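Local structure of K5 lyase (Enterobacteria phage k1-5, 2X3H) at residues A220-N225 against K245-Y250; N225-N230 against Y250-N255; S365-Y370 against E388-G393. The protein probably cleaves the K5 capsular polysaccharide of its bacterial host by a lyase reaction, as a trimer with a viral tail-spike fold. All coordinates share one frame; numbering follows the deposited sequence.

Contact 1: residues A220-N225 against K245-Y250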
loop_
_atom_site.group_PDB
_atom_site.type_symbol
_atom_site.label_atom_id
_atom_site.label_comp_id
_atom_site.label_asym_id
_atom_site.label_seq_id
_atom_site.Cartn_x
_atom_site.Cartn_y
_atom_site.Cartn_z
ATOM N N ALA A 220 -10.023 -20.920 4.671
ATOM C CA ALA A 220 -8.775 -21.660 4.456
ATOM C C ALA A 220 -8.196 -22.012 5.819
ATOM O O ALA A 220 -7.589 -21.167 6.489
ATOM C CB ALA A 220 -7.779 -20.842 3.630
ATOM N N ASP A 221 -8.424 -23.256 6.241
ATOM C CA ASP A 221 -7.958 -23.729 7.541
ATOM C C ASP A 221 -6.577 -24.339 7.385
ATOM O O ASP A 221 -6.427 -25.407 6.778
ATOM C CB ASP A 221 -8.935 -24.768 8.104
ATOM C CG ASP A 221 -8.534 -25.280 9.483
ATOM O OD1 ASP A 221 -7.376 -25.082 9.900
ATOM O OD2 ASP A 221 -9.392 -25.895 10.161
ATOM N N SER A 222 -5.569 -23.640 7.912
ATOM C CA SER A 222 -4.210 -24.164 7.977
ATOM C C SER A 222 -3.551 -24.377 6.606
ATOM O O SER A 222 -2.668 -25.213 6.453
ATOM C CB SER A 222 -4.169 -25.440 8.833
ATOM O OG SER A 222 -4.673 -25.171 10.138
ATOM N N SER A 223 -3.971 -23.614 5.600
ATOM C CA SER A 223 -3.347 -23.733 4.286
ATOM C C SER A 223 -2.015 -22.993 4.257
ATOM O O SER A 223 -1.758 -22.098 5.075
ATOM C CB SER A 223 -4.255 -23.164 3.199
ATOM O OG SER A 223 -4.465 -21.773 3.435
ATOM N N VAL A 224 -1.188 -23.360 3.288
ATOM C CA VAL A 224 0.063 -22.658 3.035
ATOM C C VAL A 224 0.206 -22.369 1.541
ATOM O O VAL A 224 -0.391 -23.066 0.699
ATOM C CB VAL A 224 1.290 -23.465 3.546
ATOM C CG1 VAL A 224 1.228 -23.639 5.060
ATOM C CG2 VAL A 224 1.389 -24.827 2.850
ATOM N N ASN A 225 0.995 -21.340 1.206
ATOM C CA ASN A 225 1.311 -21.013 -0.195
ATOM C C ASN A 225 0.070 -20.948 -1.079
ATOM O O ASN A 225 0.089 -21.445 -2.194
ATOM C CB ASN A 225 2.302 -22.029 -0.798
ATOM C CG ASN A 225 3.522 -22.249 0.084
ATOM O OD1 ASN A 225 3.904 -23.397 0.385
ATOM N ND2 ASN A 225 4.128 -21.160 0.521
ATOM N N LYS A 245 -7.541 -19.693 9.165
ATOM C CA LYS A 245 -7.713 -20.351 10.454
ATOM C C LYS A 245 -6.521 -21.217 10.834
ATOM O O LYS A 245 -5.821 -21.746 9.967
ATOM C CB LYS A 245 -8.974 -21.217 10.402
ATOM C CG LYS A 245 -9.437 -21.799 11.726
ATOM C CD LYS A 245 -10.739 -22.592 11.519
ATOM C CE LYS A 245 -11.303 -23.080 12.844
ATOM N NZ LYS A 245 -12.643 -23.742 12.613
ATOM N N GLY A 246 -6.299 -21.357 12.133
ATOM C CA GLY A 246 -5.266 -22.267 12.632
ATOM C C GLY A 246 -3.870 -21.867 12.211
ATOM O O GLY A 246 -3.482 -20.717 12.347
ATOM N N THR A 247 -3.109 -22.830 11.707
ATOM C CA THR A 247 -1.719 -22.588 11.366
ATOM C C THR A 247 -1.536 -22.047 9.946
ATOM O O THR A 247 -0.472 -22.215 9.347
ATOM C CB THR A 247 -0.879 -23.850 11.548
ATOM O OG1 THR A 247 -1.427 -24.899 10.741
ATOM C CG2 THR A 247 -0.873 -24.267 13.046
ATOM N N ALA A 248 -2.562 -21.394 9.399
ATOM C CA ALA A 248 -2.443 -20.809 8.063
ATOM C C ALA A 248 -1.275 -19.829 8.004
ATOM O O ALA A 248 -1.181 -18.909 8.835
ATOM C CB ALA A 248 -3.729 -20.094 7.686
ATOM N N SER A 249 -0.402 -20.020 7.015
ATOM C CA SER A 249 0.758 -19.152 6.830
ATOM C C SER A 249 1.130 -19.062 5.348
ATOM O O SER A 249 0.897 -20.001 4.580
ATOM C CB SER A 249 1.964 -19.690 7.615
ATOM O OG SER A 249 1.733 -19.729 9.016
ATOM N N TYR A 250 1.724 -17.942 4.947
ATOM C CA TYR A 250 2.246 -17.796 3.586
ATOM C C TYR A 250 1.135 -17.784 2.542
ATOM O O TYR A 250 1.322 -18.262 1.416
ATOM C CB TYR A 250 3.303 -18.869 3.249
ATOM C CG TYR A 250 4.286 -19.120 4.376
ATOM C CD1 TYR A 250 5.068 -18.088 4.888
ATOM C CD2 TYR A 250 4.432 -20.397 4.925
ATOM C CE1 TYR A 250 5.962 -18.321 5.945
ATOM C CE2 TYR A 250 5.316 -20.630 5.967
ATOM C CZ TYR A 250 6.078 -19.595 6.467
ATOM O OH TYR A 250 6.948 -19.859 7.513
HETATM O O HOH W 1 -12.096 -25.654 10.549
HETATM O O HOH W 2 -0.381 -25.276 8.078
#
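Asp221 and Lys245 pair in parallel where residues 220-225 run beside residues 245-250. Three backbone bonds join the two segments. Lys245 N donates to Ala220 O at 3.1 Å. Ser222 N donates to Lys245 O at 2.8 Å. Further along, Ser249 N meets Ser223 O at 3.1 Å. The same oxygen receives a CA-H...O contact from Ala248. Val224 CA makes another to Ser249 O at 3.2 Å.

The side-chain bonds centre on Ser222. Its OG gives its hydrogen to Asp221 OD1 at 2.7 Å and accepts one from Thr247 N at 3.2 Å. This hydroxyl therefore ties the end of one strand to the type II' turn Lys245-Ala248. Both segments lie at a corner of a parallel beta-helix. Here the chain leaves the sheet containing strands 218-221 and 242-245 and bends toward the next face of the coil.

Charged groups meet through water. The extended Lys245 chain crosses Asp221 at a slant, with Lys245 CD 3.8 Å from Asp221 OD2. Asp221 CG points away from its own backbone N (chi1 -178°), which brings the carboxylate over this chain. Water 1 links OD2 to Lys245 NZ, and NZ also forms a salt bridge with Glu270. Water 2 accompanies the turn, donating to Ser222 O and lying 2.9 Å from Thr247 OG1.

The remaining contacts are van der Waals. Val224 CB and CG1 rest against the carbonyl oxygen of Ser249. Asn225 and Tyr250 extend side by side in the same direction, amide and ring planes 16° apart. Tyr250 OH reaches a second subunit, where it is hydrogen-bonded to Asp309.

Contact 2: residues N225-N230 against Y250-N255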
loop_
_atom_site.group_PDB
_atom_site.type_symbol
_atom_site.label_atom_id
_atom_site.label_comp_id
_atom_site.label_asym_id
_atom_site.label_seq_id
_atom_site.Cartn_x
_atom_site.Cartn_y
_atom_site.Cartn_z
ATOM N N ASN A 225 0.995 -21.340 1.206
ATOM C CA ASN A 225 1.311 -21.013 -0.195
ATOM C C ASN A 225 0.070 -20.948 -1.079
ATOM O O ASN A 225 0.089 -21.445 -2.194
ATOM C CB ASN A 225 2.302 -22.029 -0.798
ATOM C CG ASN A 225 3.522 -22.249 0.084
ATOM O OD1 ASN A 225 3.904 -23.397 0.385
ATOM N ND2 ASN A 225 4.128 -21.160 0.521
ATOM N N SER A 226 -0.989 -20.307 -0.591
ATOM C CA SER A 226 -2.241 -20.262 -1.333
ATOM C C SER A 226 -2.700 -18.841 -1.589
ATOM O O SER A 226 -2.338 -17.921 -0.843
ATOM C CB SER A 226 -3.325 -21.034 -0.582
ATOM O OG SER A 226 -3.022 -22.427 -0.525
ATOM N N LEU A 227 -3.478 -18.676 -2.655
ATOM C CA LEU A 227 -3.964 -17.361 -3.087
ATOM C C LEU A 227 -5.481 -17.338 -3.038
ATOM O O LEU A 227 -6.122 -18.250 -3.553
ATOM C CB LEU A 227 -3.507 -17.063 -4.529
ATOM C CG LEU A 227 -1.996 -16.977 -4.790
ATOM C CD1 LEU A 227 -1.699 -16.960 -6.259
ATOM C CD2 LEU A 227 -1.401 -15.728 -4.118
ATOM N N ILE A 228 -6.053 -16.313 -2.418
ATOM C CA ILE A 228 -7.504 -16.105 -2.415
ATOM C C ILE A 228 -7.727 -14.686 -2.929
ATOM O O ILE A 228 -7.267 -13.739 -2.294
ATOM C CB ILE A 228 -8.070 -16.255 -0.995
ATOM C CG1 ILE A 228 -7.759 -17.656 -0.458
ATOM C CG2 ILE A 228 -9.582 -15.935 -0.946
ATOM C CD1 ILE A 228 -8.137 -17.837 1.010
ATOM N N ASP A 229 -8.404 -14.537 -4.075
ATOM C CA ASP A 229 -8.411 -13.255 -4.818
ATOM C C ASP A 229 -9.797 -13.015 -5.420
ATOM O O ASP A 229 -10.398 -13.930 -5.984
ATOM C CB ASP A 229 -7.344 -13.318 -5.945
ATOM C CG ASP A 229 -7.087 -11.967 -6.632
ATOM O OD1 ASP A 229 -7.275 -10.897 -6.005
ATOM O OD2 ASP A 229 -6.677 -11.985 -7.826
ATOM N N ASN A 230 -10.311 -11.793 -5.286
ATOM C CA ASN A 230 -11.555 -11.413 -5.968
ATOM C C ASN A 230 -12.776 -12.174 -5.426
ATOM O O ASN A 230 -13.353 -13.029 -6.118
ATOM C CB ASN A 230 -11.415 -11.597 -7.499
ATOM C CG ASN A 230 -10.461 -10.570 -8.145
ATOM O OD1 ASN A 230 -9.740 -10.881 -9.107
ATOM N ND2 ASN A 230 -10.467 -9.354 -7.627
ATOM N N TYR A 250 1.724 -17.942 4.947
ATOM C CA TYR A 250 2.246 -17.796 3.586
ATOM C C TYR A 250 1.135 -17.784 2.542
ATOM O O TYR A 250 1.322 -18.262 1.416
ATOM C CB TYR A 250 3.303 -18.869 3.249
ATOM C CG TYR A 250 4.286 -19.120 4.376
ATOM C CD1 TYR A 250 5.068 -18.088 4.888
ATOM C CD2 TYR A 250 4.432 -20.397 4.925
ATOM C CE1 TYR A 250 5.962 -18.321 5.945
ATOM C CE2 TYR A 250 5.316 -20.630 5.967
ATOM C CZ TYR A 250 6.078 -19.595 6.467
ATOM O OH TYR A 250 6.948 -19.859 7.513
ATOM N N ASN A 251 -0.015 -17.233 2.924
ATOM C CA ASN A 251 -1.126 -17.040 1.999
ATOM C C ASN A 251 -1.247 -15.574 1.636
ATOM O O ASN A 251 -0.832 -14.715 2.413
ATOM C CB ASN A 251 -2.435 -17.508 2.649
ATOM C CG ASN A 251 -2.350 -18.935 3.156
ATOM O OD1 ASN A 251 -2.308 -19.184 4.375
ATOM N ND2 ASN A 251 -2.305 -19.872 2.235
ATOM N N ILE A 252 -1.819 -15.293 0.467
ATOM C CA ILE A 252 -2.204 -13.931 0.105
ATOM C C ILE A 252 -3.715 -13.900 -0.078
ATOM O O ILE A 252 -4.257 -14.726 -0.798
ATOM C CB ILE A 252 -1.542 -13.470 -1.222
ATOM C CG1 ILE A 252 -0.011 -13.537 -1.107
ATOM C CG2 ILE A 252 -1.993 -12.040 -1.554
ATOM C CD1 ILE A 252 0.725 -13.076 -2.353
ATOM N N VAL A 253 -4.378 -12.968 0.604
ATOM C CA VAL A 253 -5.819 -12.743 0.439
ATOM C C VAL A 253 -5.946 -11.338 -0.142
ATOM O O VAL A 253 -5.384 -10.396 0.415
ATOM C CB VAL A 253 -6.549 -12.777 1.793
ATOM C CG1 VAL A 253 -8.039 -12.416 1.609
ATOM C CG2 VAL A 253 -6.373 -14.147 2.475
ATOM N N SER A 254 -6.645 -11.193 -1.266
ATOM C CA SER A 254 -6.640 -9.923 -1.991
ATOM C C SER A 254 -7.998 -9.634 -2.613
ATOM O O SER A 254 -8.697 -10.551 -3.036
ATOM C CB SER A 254 -5.574 -9.937 -3.088
ATOM O OG SER A 254 -5.426 -8.637 -3.651
ATOM N N ASN A 255 -8.378 -8.359 -2.633
ATOM C CA ASN A 255 -9.597 -7.919 -3.336
ATOM C C ASN A 255 -10.851 -8.612 -2.823
ATOM O O ASN A 255 -11.530 -9.356 -3.550
ATOM C CB ASN A 255 -9.460 -8.137 -4.845
ATOM C CG ASN A 255 -8.560 -7.117 -5.511
ATOM O OD1 ASN A 255 -8.083 -6.172 -4.882
ATOM N ND2 ASN A 255 -8.324 -7.307 -6.800
#
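Leu227 lies beside Ile252 on two neighbouring parallel strands, 227-230 and 252-255. These are matching rungs of successive coils in a parallel beta-helix. Their axes are 4.7 Å apart and only 3° from parallel.

The Ile252 side chain can be followed outward. Its CB meets Leu227 CD2 at 3.7 Å. CG1 and CD1 run on extended (chi2 -179°), with the leucine methyl alongside. Ile252 CG1 is 4.0 Å from Leu227 CD2, and Ile252 CD1 is 3.8 Å from Leu227 CD2. One leucine methyl thus covers the branch from base to end, and both chains point the same way. Leu227 also packs on Ile257 of the second subunit, and Ile252 on Asn255 of that subunit, so this face belongs to the trimer interface. The opposite face carries Ile228 and Val253, which both touch Val242 of the same chain.

Four backbone bonds run between the strands. Asn230 and Asn255 stand alongside each other, their amide planes 29° apart. Asn255 ND2 donates to Ser254 OG of the third subunit. The last backbone bond runs from Asn230 N to Ser254 O at 3.0 Å.

Contact 3: residues S365-Y370 against E388-G393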
loop_
_atom_site.group_PDB
_atom_site.type_symbol
_atom_site.label_atom_id
_atom_site.label_comp_id
_atom_site.label_asym_id
_atom_site.label_seq_id
_atom_site.Cartn_x
_atom_site.Cartn_y
_atom_site.Cartn_z
ATOM N N SER A 365 -1.725 2.299 10.605
ATOM C CA SER A 365 -1.878 3.659 10.059
ATOM C C SER A 365 -3.333 3.847 9.663
ATOM O O SER A 365 -3.890 3.040 8.915
ATOM C CB SER A 365 -0.924 3.913 8.889
ATOM O OG SER A 365 -1.104 2.972 7.843
ATOM N N VAL A 366 -3.942 4.914 10.175
ATOM C CA VAL A 366 -5.396 5.026 10.160
ATOM C C VAL A 366 -5.912 6.415 9.796
ATOM O O VAL A 366 -5.236 7.421 10.039
ATOM C CB VAL A 366 -5.988 4.610 11.522
ATOM C CG1 VAL A 366 -5.566 3.161 11.859
ATOM C CG2 VAL A 366 -5.555 5.570 12.608
ATOM N N PHE A 367 -7.130 6.429 9.250
ATOM C CA PHE A 367 -7.805 7.639 8.793
ATOM C C PHE A 367 -9.236 7.600 9.355
ATOM O O PHE A 367 -10.144 7.078 8.691
ATOM C CB PHE A 367 -7.879 7.636 7.254
ATOM C CG PHE A 367 -6.538 7.634 6.578
ATOM C CD1 PHE A 367 -5.887 6.438 6.304
ATOM C CD2 PHE A 367 -5.917 8.828 6.233
ATOM C CE1 PHE A 367 -4.627 6.441 5.676
ATOM C CE2 PHE A 367 -4.686 8.844 5.618
ATOM C CZ PHE A 367 -4.031 7.661 5.334
ATOM N N PRO A 368 -9.446 8.109 10.586
ATOM C CA PRO A 368 -10.778 8.171 11.212
ATOM C C PRO A 368 -11.606 9.333 10.638
ATOM O O PRO A 368 -11.817 10.358 11.296
ATOM C CB PRO A 368 -10.457 8.369 12.699
ATOM C CG PRO A 368 -9.149 9.157 12.678
ATOM C CD PRO A 368 -8.376 8.592 11.490
ATOM N N SER A 369 -12.051 9.151 9.396
ATOM C CA SER A 369 -12.829 10.174 8.686
ATOM C C SER A 369 -14.301 10.125 9.097
ATOM O O SER A 369 -15.194 9.819 8.293
ATOM C CB SER A 369 -12.661 9.985 7.178
ATOM O OG SER A 369 -11.274 10.043 6.835
ATOM N N TYR A 370 -14.539 10.407 10.371
ATOM C CA TYR A 370 -15.876 10.364 10.941
ATOM C C TYR A 370 -15.917 11.213 12.209
ATOM O O TYR A 370 -14.865 11.533 12.796
ATOM C CB TYR A 370 -16.278 8.915 11.236
ATOM C CG TYR A 370 -15.348 8.164 12.176
ATOM C CD1 TYR A 370 -15.376 8.400 13.549
ATOM C CD2 TYR A 370 -14.469 7.194 11.690
ATOM C CE1 TYR A 370 -14.534 7.705 14.417
ATOM C CE2 TYR A 370 -13.623 6.495 12.548
ATOM C CZ TYR A 370 -13.658 6.749 13.899
ATOM O OH TYR A 370 -12.836 6.053 14.752
ATOM N N GLU A 388 -0.232 5.513 13.769
ATOM C CA GLU A 388 -0.131 6.784 13.063
ATOM C C GLU A 388 -1.489 7.172 12.523
ATOM O O GLU A 388 -2.015 6.516 11.630
ATOM C CB GLU A 388 0.871 6.700 11.910
ATOM C CG GLU A 388 2.292 6.539 12.370
ATOM C CD GLU A 388 3.256 6.946 11.285
ATOM O OE1 GLU A 388 3.477 6.144 10.352
ATOM O OE2 GLU A 388 3.766 8.089 11.358
ATOM N N VAL A 389 -2.054 8.231 13.100
ATOM C CA VAL A 389 -3.294 8.821 12.620
ATOM C C VAL A 389 -2.898 9.740 11.470
ATOM O O VAL A 389 -2.478 10.878 11.695
ATOM C CB VAL A 389 -4.011 9.578 13.757
ATOM C CG1 VAL A 389 -5.292 10.250 13.259
ATOM C CG2 VAL A 389 -4.319 8.626 14.916
ATOM N N LYS A 390 -2.993 9.228 10.243
ATOM C CA LYS A 390 -2.432 9.920 9.073
ATOM C C LYS A 390 -3.258 11.130 8.642
ATOM O O LYS A 390 -2.718 12.090 8.092
ATOM C CB LYS A 390 -2.238 8.962 7.899
ATOM C CG LYS A 390 -1.255 7.821 8.170
ATOM C CD LYS A 390 0.166 8.148 7.745
ATOM C CE LYS A 390 0.828 9.102 8.713
ATOM N NZ LYS A 390 0.702 10.523 8.266
ATOM N N HIS A 391 -4.564 11.059 8.884
ATOM C CA HIS A 391 -5.398 12.246 8.814
ATOM C C HIS A 391 -6.389 12.203 9.974
ATOM O O HIS A 391 -6.999 11.171 10.228
ATOM C CB HIS A 391 -6.116 12.402 7.475
ATOM C CG HIS A 391 -6.738 13.752 7.315
ATOM N ND1 HIS A 391 -6.166 14.767 6.579
ATOM C CD2 HIS A 391 -7.857 14.272 7.870
ATOM C CE1 HIS A 391 -6.921 15.851 6.672
ATOM N NE2 HIS A 391 -7.952 15.574 7.450
ATOM N N PRO A 392 -6.504 13.310 10.714
ATOM C CA PRO A 392 -7.327 13.310 11.925
ATOM C C PRO A 392 -8.834 13.531 11.712
ATOM O O PRO A 392 -9.556 13.738 12.693
ATOM C CB PRO A 392 -6.738 14.487 12.717
ATOM C CG PRO A 392 -6.354 15.457 11.658
ATOM C CD PRO A 392 -5.825 14.602 10.510
ATOM N N GLY A 393 -9.311 13.506 10.465
ATOM C CA GLY A 393 -10.710 13.869 10.213
ATOM C C GLY A 393 -10.895 15.339 10.553
ATOM O O GLY A 393 -10.067 16.165 10.146
#
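Phe367 and Lys390 make the closest side-chain contact between residues 365-370 and 388-393. Lys390 CB comes to 3.3 Å from Phe367 CE2, approaching the ring obliquely, and lies almost as near CZ. Lys390 CG passes Ser365 CB at 4.0 Å. From CD onward the chain bends and leads away from the ring. NZ forms a long, weak ion pair with Glu388 of the third subunit. The same phenylalanine ring packs edge-to-face with Tyr363 of that subunit.

Two backbone bonds hold this part together. Val366 N donates to Glu388 O, and Lys390 N to Val366 O, each at 2.9 Å. On the other side of the strand pair, Val366 CG2 meets Val389 CG2 at 4.0 Å. Val389 CG1 continues the apolar contact to Pro368 CD. Pro368 CD lies 3.2 Å from His391 O.

Past this point the segments hold each other more loosely. His391 sends its ring off, CG opposite the backbone N (chi1 -168°), and leaves CB to touch Phe367 CD2 at 3.8 Å. Its NE2 has a weak hydrogen bond to Asn361 of the third subunit. Pro368 and Ser369 centre successive inverse gamma turns. Pro368 O stays 3.8 Å from Gly393 CA, and Arg395 NH1 joins the ends by donating to both Pro368 O and Pro392 O. At the other end, partly exposed Glu388 turns to Tyr363 of its own chain, its OE1 bonded to that hydroxyl. Here the parallel bridges give way to turns at the end of one face of the parallel beta-helix, which packs against another subunit of the trimer.

In the fold
Strand 218-221 enters contact 1 and runs through residue 225 into strand 227-234 of contact 2. One coil later, the turn after strand 242-245 closes contact 1, and strand 252-259 closes contact 2. The two contacts cross along the chain and share Asn225 and Tyr250. Together they tie a corner of the beta-helix to the face that follows it. Contact 3 comes later and in series. It closes another coil by bringing residues 388-393 beside strand 363-369. Its centre is about 27 Å from that of contact 2 and 31 Å from that of contact 1. Contacts 2 and 3 both also touch the third subunit.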